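Local coordinates for 3-oxoacyl-[acyl-carrier-protein] synthase, mitochondrial (Arabidopsis thaliana, PDB 2IX4), which catalyses the condensation steps of mitochondrial fatty acid synthesis, adding two carbons from malonyl-ACP to a growing acyl chain, at residues A62-Y67 / S208-L213; A77-S82 / A92-D97. One frame throughout, in Å; residues are numbered along the deposited sequence.

Contact 1 of 2, residues A62-Y67 / S208-L213; sequences AAFVPY and SSIDAL
Ile210 reaches out from residues 208-213 and packs against Ala62, Ala63 and Phe64. Ile210 CB already lies 4.2 Å from Phe64 CE2. From there the side chain divides. The methyl CG2 comes closer to the ring, with Ile210 CG2 3.6 Å from Phe64 CE2, and it also touches CZ. The other branch runs through CG1 to CD1. CG1 stands beside the backbone N (chi1 -53°) and the chain then extends to its tip. This carries CD1 over one face of the Phe64 ring, offset toward the rim. The result is a CH-pi contact, with Ile210 CD1 4.2 Å from the ring centroid of Phe64 and 23° off the normal. Ile210 CD1 also meets Ala62 CB at 3.9 Å. Ile210 CD1 lies 3.4 Å from Ala63 O, a van der Waals contact. No hydrogen bond joins the two segments, so apolar packing carries the contact. A serine in place of Phe64 would probably leave both Ile210 methyls without their aromatic partner and open a gap beside Ala62. Arg33 makes a cation-pi contact with Phe64, and its backbone bonds to that of Ala62. Glu250 ties the two segments together by accepting from Val65 N with OE2 and pairing through OE1 with Ser208 OG. Asp211, next to Ile210, is the N-cap of helix 212-220. The arrangement belongs to the N-terminal half of the thiolase-like fold. It packs the end of the small antiparallel sheet 32-34/61-63 against the turn between core strand 200-207 and helix 212-220.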
ATOM      1  N   ALA A  62      23.559  -1.497  10.870  1.00 18.57           N
ATOM      2  CA  ALA A  62      22.165  -1.067  10.798  1.00 18.62           C
ATOM      3  C   ALA A  62      21.900   0.067  11.782  1.00 18.87           C
ATOM      4  O   ALA A  62      22.677   0.280  12.714  1.00 18.95           O
ATOM      5  CB  ALA A  62      21.219  -2.246  11.057  1.00 18.54           C
ATOM      6  N   ALA A  63      20.806   0.791  11.563  1.00 19.04           N
ATOM      7  CA  ALA A  63      20.423   1.898  12.434  1.00 19.36           C
ATOM      8  C   ALA A  63      19.181   1.535  13.232  1.00 19.42           C
ATOM      9  O   ALA A  63      18.107   1.346  12.665  1.00 19.37           O
ATOM     10  CB  ALA A  63      20.187   3.142  11.618  1.00 19.45           C
ATOM     11  N   PHE A  64      19.336   1.461  14.552  1.00 19.85           N
ATOM     12  CA  PHE A  64      18.311   0.910  15.436  1.00 20.04           C
ATOM     13  C   PHE A  64      17.612   1.962  16.284  1.00 20.24           C
ATOM     14  O   PHE A  64      18.249   2.874  16.811  1.00 20.29           O
ATOM     15  CB  PHE A  64      18.931  -0.119  16.392  1.00 20.18           C
ATOM     16  CG  PHE A  64      19.463  -1.351  15.714  1.00 20.27           C
ATOM     17  CD1 PHE A  64      20.781  -1.403  15.274  1.00 20.21           C
ATOM     18  CD2 PHE A  64      18.653  -2.467  15.540  1.00 20.41           C
ATOM     19  CE1 PHE A  64      21.286  -2.545  14.654  1.00 20.24           C
ATOM     20  CE2 PHE A  64      19.146  -3.613  14.926  1.00 20.71           C
ATOM     21  CZ  PHE A  64      20.467  -3.648  14.477  1.00 20.63           C
ATOM     22  N   VAL A  65      16.302   1.806  16.437  1.00 20.37           N
ATOM     23  CA  VAL A  65      15.549   2.564  17.430  1.00 20.54           C
ATOM     24  C   VAL A  65      16.020   2.139  18.827  1.00 20.72           C
ATOM     25  O   VAL A  65      16.070   0.944  19.118  1.00 20.48           O
ATOM     26  CB  VAL A  65      14.027   2.309  17.286  1.00 20.50           C
ATOM     27  CG1 VAL A  65      13.269   2.796  18.521  1.00 20.25           C
ATOM     28  CG2 VAL A  65      13.490   2.960  16.015  1.00 20.52           C
ATOM     29  N   PRO A  66      16.384   3.114  19.687  1.00 21.13           N
ATOM     30  CA  PRO A  66      16.733   2.781  21.068  1.00 21.35           C
ATOM     31  C   PRO A  66      15.506   2.432  21.915  1.00 21.53           C
ATOM     32  O   PRO A  66      14.571   3.234  22.024  1.00 21.60           O
ATOM     33  CB  PRO A  66      17.405   4.060  21.583  1.00 21.29           C
ATOM     34  CG  PRO A  66      16.819   5.147  20.774  1.00 21.47           C
ATOM     35  CD  PRO A  66      16.506   4.561  19.420  1.00 21.18           C
ATOM     36  N   TYR A  67      15.522   1.235  22.497  1.00 21.60           N
ATOM     37  CA  TYR A  67      14.442   0.760  23.362  1.00 21.59           C
ATOM     38  C   TYR A  67      14.760   1.070  24.815  1.00 21.55           C
ATOM     39  O   TYR A  67      15.926   1.144  25.192  1.00 21.52           O
ATOM     40  CB  TYR A  67      14.259  -0.753  23.205  1.00 21.70           C
ATOM     41  CG  TYR A  67      13.492  -1.205  21.974  1.00 21.53           C
ATOM     42  CD1 TYR A  67      12.446  -2.121  22.085  1.00 21.59           C
ATOM     43  CD2 TYR A  67      13.822  -0.738  20.701  1.00 21.53           C
ATOM     44  CE1 TYR A  67      11.743  -2.551  20.961  1.00 21.37           C
ATOM     45  CE2 TYR A  67      13.122  -1.161  19.576  1.00 21.88           C
ATOM     46  CZ  TYR A  67      12.085  -2.068  19.714  1.00 22.04           C
ATOM     47  OH  TYR A  67      11.391  -2.489  18.602  1.00 22.75           O
ATOM     48  N   SER A 208       9.968  -1.669  10.401  1.00 23.98           N
ATOM     49  CA  SER A 208      10.826  -2.385  11.324  1.00 23.96           C
ATOM     50  C   SER A 208      11.260  -3.654  10.629  1.00 23.74           C
ATOM     51  O   SER A 208      10.709  -4.730  10.860  1.00 23.91           O
ATOM     52  CB  SER A 208      10.094  -2.706  12.617  1.00 24.02           C
ATOM     53  OG  SER A 208      11.007  -3.216  13.568  1.00 25.41           O
ATOM     54  N   SER A 209      12.247  -3.512   9.758  1.00 23.55           N
ATOM     55  CA  SER A 209      12.657  -4.602   8.894  1.00 23.45           C
ATOM     56  C   SER A 209      14.137  -4.951   9.067  1.00 23.25           C
ATOM     57  O   SER A 209      14.800  -5.346   8.110  1.00 23.36           O
ATOM     58  CB  SER A 209      12.334  -4.253   7.437  1.00 23.39           C
ATOM     59  OG  SER A 209      12.082  -5.425   6.683  1.00 24.50           O
ATOM     60  N   ILE A 210      14.656  -4.809  10.287  1.00 22.97           N
ATOM     61  CA  ILE A 210      16.016  -5.272  10.578  1.00 22.67           C
ATOM     62  C   ILE A 210      15.961  -6.681  11.163  1.00 22.48           C
ATOM     63  O   ILE A 210      15.695  -6.870  12.350  1.00 22.36           O
ATOM     64  CB  ILE A 210      16.825  -4.314  11.498  1.00 22.78           C
ATOM     65  CG1 ILE A 210      16.813  -2.882  10.948  1.00 22.48           C
ATOM     66  CG2 ILE A 210      18.270  -4.823  11.644  1.00 22.53           C
ATOM     67  CD1 ILE A 210      17.444  -1.854  11.868  1.00 22.72           C
ATOM     68  N   ASP A 211      16.205  -7.661  10.298  1.00 22.19           N
ATOM     69  CA  ASP A 211      16.149  -9.072  10.653  1.00 22.07           C
ATOM     70  C   ASP A 211      16.918  -9.874   9.614  1.00 21.82           C
ATOM     71  O   ASP A 211      17.267  -9.346   8.556  1.00 21.44           O
ATOM     72  CB  ASP A 211      14.693  -9.559  10.739  1.00 22.34           C
ATOM     73  CG  ASP A 211      13.878  -9.199   9.503  1.00 23.16           C
ATOM     74  OD1 ASP A 211      14.091  -9.801   8.428  1.00 23.82           O
ATOM     75  OD2 ASP A 211      13.011  -8.311   9.615  1.00 24.68           O
ATOM     76  N   ALA A 212      17.155 -11.147   9.919  1.00 21.50           N
ATOM     77  CA  ALA A 212      17.992 -12.023   9.099  1.00 21.42           C
ATOM     78  C   ALA A 212      17.675 -11.982   7.606  1.00 21.45           C
ATOM     79  O   ALA A 212      18.555 -11.703   6.788  1.00 21.39           O
ATOM     80  CB  ALA A 212      17.906 -13.448   9.610  1.00 21.30           C
ATOM     81  N   LEU A 213      16.418 -12.250   7.261  1.00 21.51           N
ATOM     82  CA  LEU A 213      16.026 -12.377   5.861  1.00 21.64           C
ATOM     83  C   LEU A 213      15.991 -11.041   5.122  1.00 21.49           C
ATOM     84  O   LEU A 213      16.300 -10.982   3.931  1.00 21.45           O
ATOM     85  CB  LEU A 213      14.690 -13.117   5.729  1.00 21.62           C
ATOM     86  CG  LEU A 213      14.377 -13.714   4.354  1.00 22.17           C
ATOM     87  CD1 LEU A 213      15.559 -14.536   3.813  1.00 21.98           C
ATOM     88  CD2 LEU A 213      13.100 -14.554   4.408  1.00 21.91           C
TER

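Contact 2 of 2, residues A77-S82 / A92-D97; sequences ALWLNS and AVCAAD
Trp79 lays one face of its indole on Cys94. Cys94 CB sits almost squarely over the five-membered ring, 3.7 Å from the centroid and only 6° off the normal. The sulfur lies over the same ring, with Cys94 SG 3.8 Å from the Trp79 five-ring centroid, which makes a sulfur-aromatic contact. Cys94 SG is anti to the backbone N (chi1 179°), and this directs it toward the pyrrole side, 3.5 Å from Trp79 NE1. Cys94 CA lies over the centre of the whole indole, 3.6 Å above its plane. Two further residues of helix 87-102 meet the six-membered side obliquely. Val93 CG1 is 3.7 Å from Trp79 CE3 and equally near CZ3. One turn on, Asp97 CB is 3.7 Å from Trp79 CH2. Asp97 OD1 comes into the ring plane at the edge, near CH2. The carboxylate is turned 53° from the indole. Leu78 CD2, from the same short helix as Trp79, lies over the opposite face but toward its rim, so the indole has Cys94 on one face and Leu78 on part of the other. Phe74 adds to this shell, with its ring against Trp79 and contact to Cys94. The Asp97 carboxylate takes its polar partners outside the segments: OD1 forms a salt bridge with Arg101 NE and OD2 a hydrogen bond with Tyr166 OH. Short helix 76-79 packs on helix 87-102, which in turn meets helix 157-166 through Val93 and Ala96 and core strands 200-207 and 251-259 through Ala92 and Ala96.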
ATOM      1  N   ALA A  77       7.069  -2.052  26.274  1.00 21.55           N
ATOM      2  CA  ALA A  77       6.039  -2.398  27.255  1.00 21.90           C
ATOM      3  C   ALA A  77       4.794  -1.514  27.135  1.00 22.30           C
ATOM      4  O   ALA A  77       3.718  -1.861  27.641  1.00 22.23           O
ATOM      5  CB  ALA A  77       6.609  -2.318  28.670  1.00 21.70           C
ATOM      6  N   LEU A  78       4.950  -0.372  26.470  1.00 22.58           N
ATOM      7  CA  LEU A  78       3.868   0.589  26.305  1.00 22.92           C
ATOM      8  C   LEU A  78       3.230   0.510  24.919  1.00 23.05           C
ATOM      9  O   LEU A  78       2.023   0.716  24.778  1.00 22.96           O
ATOM     10  CB  LEU A  78       4.387   2.008  26.563  1.00 23.09           C
ATOM     11  CG  LEU A  78       3.400   3.175  26.688  1.00 23.66           C
ATOM     12  CD1 LEU A  78       2.488   3.014  27.906  1.00 24.56           C
ATOM     13  CD2 LEU A  78       4.166   4.490  26.765  1.00 24.38           C
ATOM     14  N   TRP A  79       4.041   0.206  23.909  1.00 23.12           N
ATOM     15  CA  TRP A  79       3.603   0.291  22.513  1.00 23.68           C
ATOM     16  C   TRP A  79       3.479  -1.060  21.815  1.00 24.16           C
ATOM     17  O   TRP A  79       2.814  -1.169  20.781  1.00 24.17           O
ATOM     18  CB  TRP A  79       4.541   1.205  21.715  1.00 23.61           C
ATOM     19  CG  TRP A  79       4.677   2.579  22.308  1.00 23.61           C
ATOM     20  CD1 TRP A  79       5.791   3.111  22.894  1.00 23.70           C
ATOM     21  CD2 TRP A  79       3.661   3.587  22.388  1.00 23.27           C
ATOM     22  NE1 TRP A  79       5.533   4.388  23.328  1.00 23.94           N
ATOM     23  CE2 TRP A  79       4.233   4.706  23.031  1.00 23.34           C
ATOM     24  CE3 TRP A  79       2.321   3.655  21.976  1.00 22.94           C
ATOM     25  CZ2 TRP A  79       3.512   5.883  23.276  1.00 22.88           C
ATOM     26  CZ3 TRP A  79       1.605   4.825  22.220  1.00 22.38           C
ATOM     27  CH2 TRP A  79       2.205   5.921  22.864  1.00 22.13           C
ATOM     28  N   LEU A  80       4.128  -2.076  22.376  1.00 24.66           N
ATOM     29  CA  LEU A  80       4.069  -3.430  21.831  1.00 25.40           C
ATOM     30  C   LEU A  80       3.483  -4.385  22.867  1.00 25.93           C
ATOM     31  O   LEU A  80       4.040  -5.452  23.124  1.00 26.16           O
ATOM     32  CB  LEU A  80       5.461  -3.895  21.373  1.00 25.14           C
ATOM     33  CG  LEU A  80       6.223  -3.055  20.340  1.00 25.16           C
ATOM     34  CD1 LEU A  80       7.620  -3.615  20.116  1.00 24.72           C
ATOM     35  CD2 LEU A  80       5.472  -2.985  19.029  1.00 24.90           C
ATOM     36  N   ASN A  81       2.349  -3.991  23.444  1.00 26.82           N
ATOM     37  CA  ASN A  81       1.721  -4.718  24.550  1.00 27.66           C
ATOM     38  C   ASN A  81       0.529  -5.586  24.136  1.00 28.14           C
ATOM     39  O   ASN A  81      -0.337  -5.901  24.955  1.00 28.24           O
ATOM     40  CB  ASN A  81       1.318  -3.741  25.668  1.00 27.65           C
ATOM     41  CG  ASN A  81       0.275  -2.714  25.220  1.00 28.41           C
ATOM     42  OD1 ASN A  81       0.107  -2.442  24.025  1.00 29.05           O
ATOM     43  ND2 ASN A  81      -0.423  -2.132  26.190  1.00 29.57           N
ATOM     44  N   SER A  82       0.496  -5.970  22.864  1.00 28.74           N
ATOM     45  CA  SER A  82      -0.585  -6.789  22.322  1.00 29.36           C
ATOM     46  C   SER A  82      -0.038  -7.838  21.360  1.00 29.55           C
ATOM     47  O   SER A  82       0.989  -7.623  20.713  1.00 29.52           O
ATOM     48  CB  SER A  82      -1.618  -5.902  21.618  1.00 29.44           C
ATOM     49  OG  SER A  82      -2.501  -6.669  20.818  1.00 30.49           O
ATOM     50  N   ALA A  92       4.521   3.241  14.724  1.00 20.49           N
ATOM     51  CA  ALA A  92       3.543   4.161  14.156  1.00 20.56           C
ATOM     52  C   ALA A  92       2.605   4.703  15.224  1.00 20.63           C
ATOM     53  O   ALA A  92       2.313   5.893  15.239  1.00 20.65           O
ATOM     54  CB  ALA A  92       2.754   3.482  13.050  1.00 20.54           C
ATOM     55  N   VAL A  93       2.143   3.830  16.114  1.00 20.76           N
ATOM     56  CA  VAL A  93       1.249   4.243  17.195  1.00 20.72           C
ATOM     57  C   VAL A  93       1.973   5.210  18.131  1.00 20.77           C
ATOM     58  O   VAL A  93       1.418   6.237  18.515  1.00 20.87           O
ATOM     59  CB  VAL A  93       0.656   3.028  17.961  1.00 20.87           C
ATOM     60  CG1 VAL A  93      -0.136   3.482  19.192  1.00 20.61           C
ATOM     61  CG2 VAL A  93      -0.237   2.209  17.038  1.00 20.53           C
ATOM     62  N   CYS A  94       3.220   4.880  18.471  1.00 20.83           N
ATOM     63  CA  CYS A  94       4.072   5.747  19.291  1.00 20.90           C
ATOM     64  C   CYS A  94       4.219   7.140  18.669  1.00 20.72           C
ATOM     65  O   CYS A  94       3.997   8.154  19.336  1.00 20.50           O
ATOM     66  CB  CYS A  94       5.450   5.103  19.490  1.00 20.88           C
ATOM     67  SG  CYS A  94       6.607   6.088  20.459  1.00 21.64           S
ATOM     68  N   ALA A  95       4.581   7.171  17.388  1.00 20.32           N
ATOM     69  CA  ALA A  95       4.751   8.420  16.649  1.00 20.26           C
ATOM     70  C   ALA A  95       3.437   9.182  16.474  1.00 20.19           C
ATOM     71  O   ALA A  95       3.409  10.411  16.590  1.00 20.20           O
ATOM     72  CB  ALA A  95       5.399   8.151  15.298  1.00 19.92           C
ATOM     73  N   ALA A  96       2.354   8.451  16.200  1.00 19.90           N
ATOM     74  CA  ALA A  96       1.037   9.060  16.020  1.00 19.83           C
ATOM     75  C   ALA A  96       0.552   9.716  17.303  1.00 19.89           C
ATOM     76  O   ALA A  96      -0.040  10.792  17.262  1.00 20.06           O
ATOM     77  CB  ALA A  96       0.025   8.041  15.527  1.00 19.72           C
ATOM     78  N   ASP A  97       0.821   9.070  18.437  1.00 19.92           N
ATOM     79  CA  ASP A  97       0.439   9.605  19.743  1.00 19.97           C
ATOM     80  C   ASP A  97       1.145  10.923  20.052  1.00 19.98           C
ATOM     81  O   ASP A  97       0.536  11.846  20.604  1.00 19.93           O
ATOM     82  CB  ASP A  97       0.731   8.593  20.851  1.00 20.11           C
ATOM     83  CG  ASP A  97       0.057   8.960  22.161  1.00 20.60           C
ATOM     84  OD1 ASP A  97       0.774   9.342  23.110  1.00 21.18           O
ATOM     85  OD2 ASP A  97      -1.192   8.883  22.231  1.00 21.00           O
TER

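The centres of the two contacts lie about 16 Å apart, and contact 2 is nested within the loop that contact 1 closes. They touch through packing, with Tyr67 OH 4.2 Å from Leu80 CD1. Phe74 links them further, since it packs on Val65 and Tyr67 of contact 1 and on Trp79 of contact 2. Helix 87-102 is also shared: the hydroxyl of its Tyr91 is hydrogen-bonded to that of Tyr67. Contact 1 is nearer the chemistry. The side chain of Ala63 is about 8 Å from that of His359, a predicted catalytic residue, and the Ile210 side chain about 11 Å from bound hexanoic acid. Contact 2 lies away from the active-site residues and the acyl pocket.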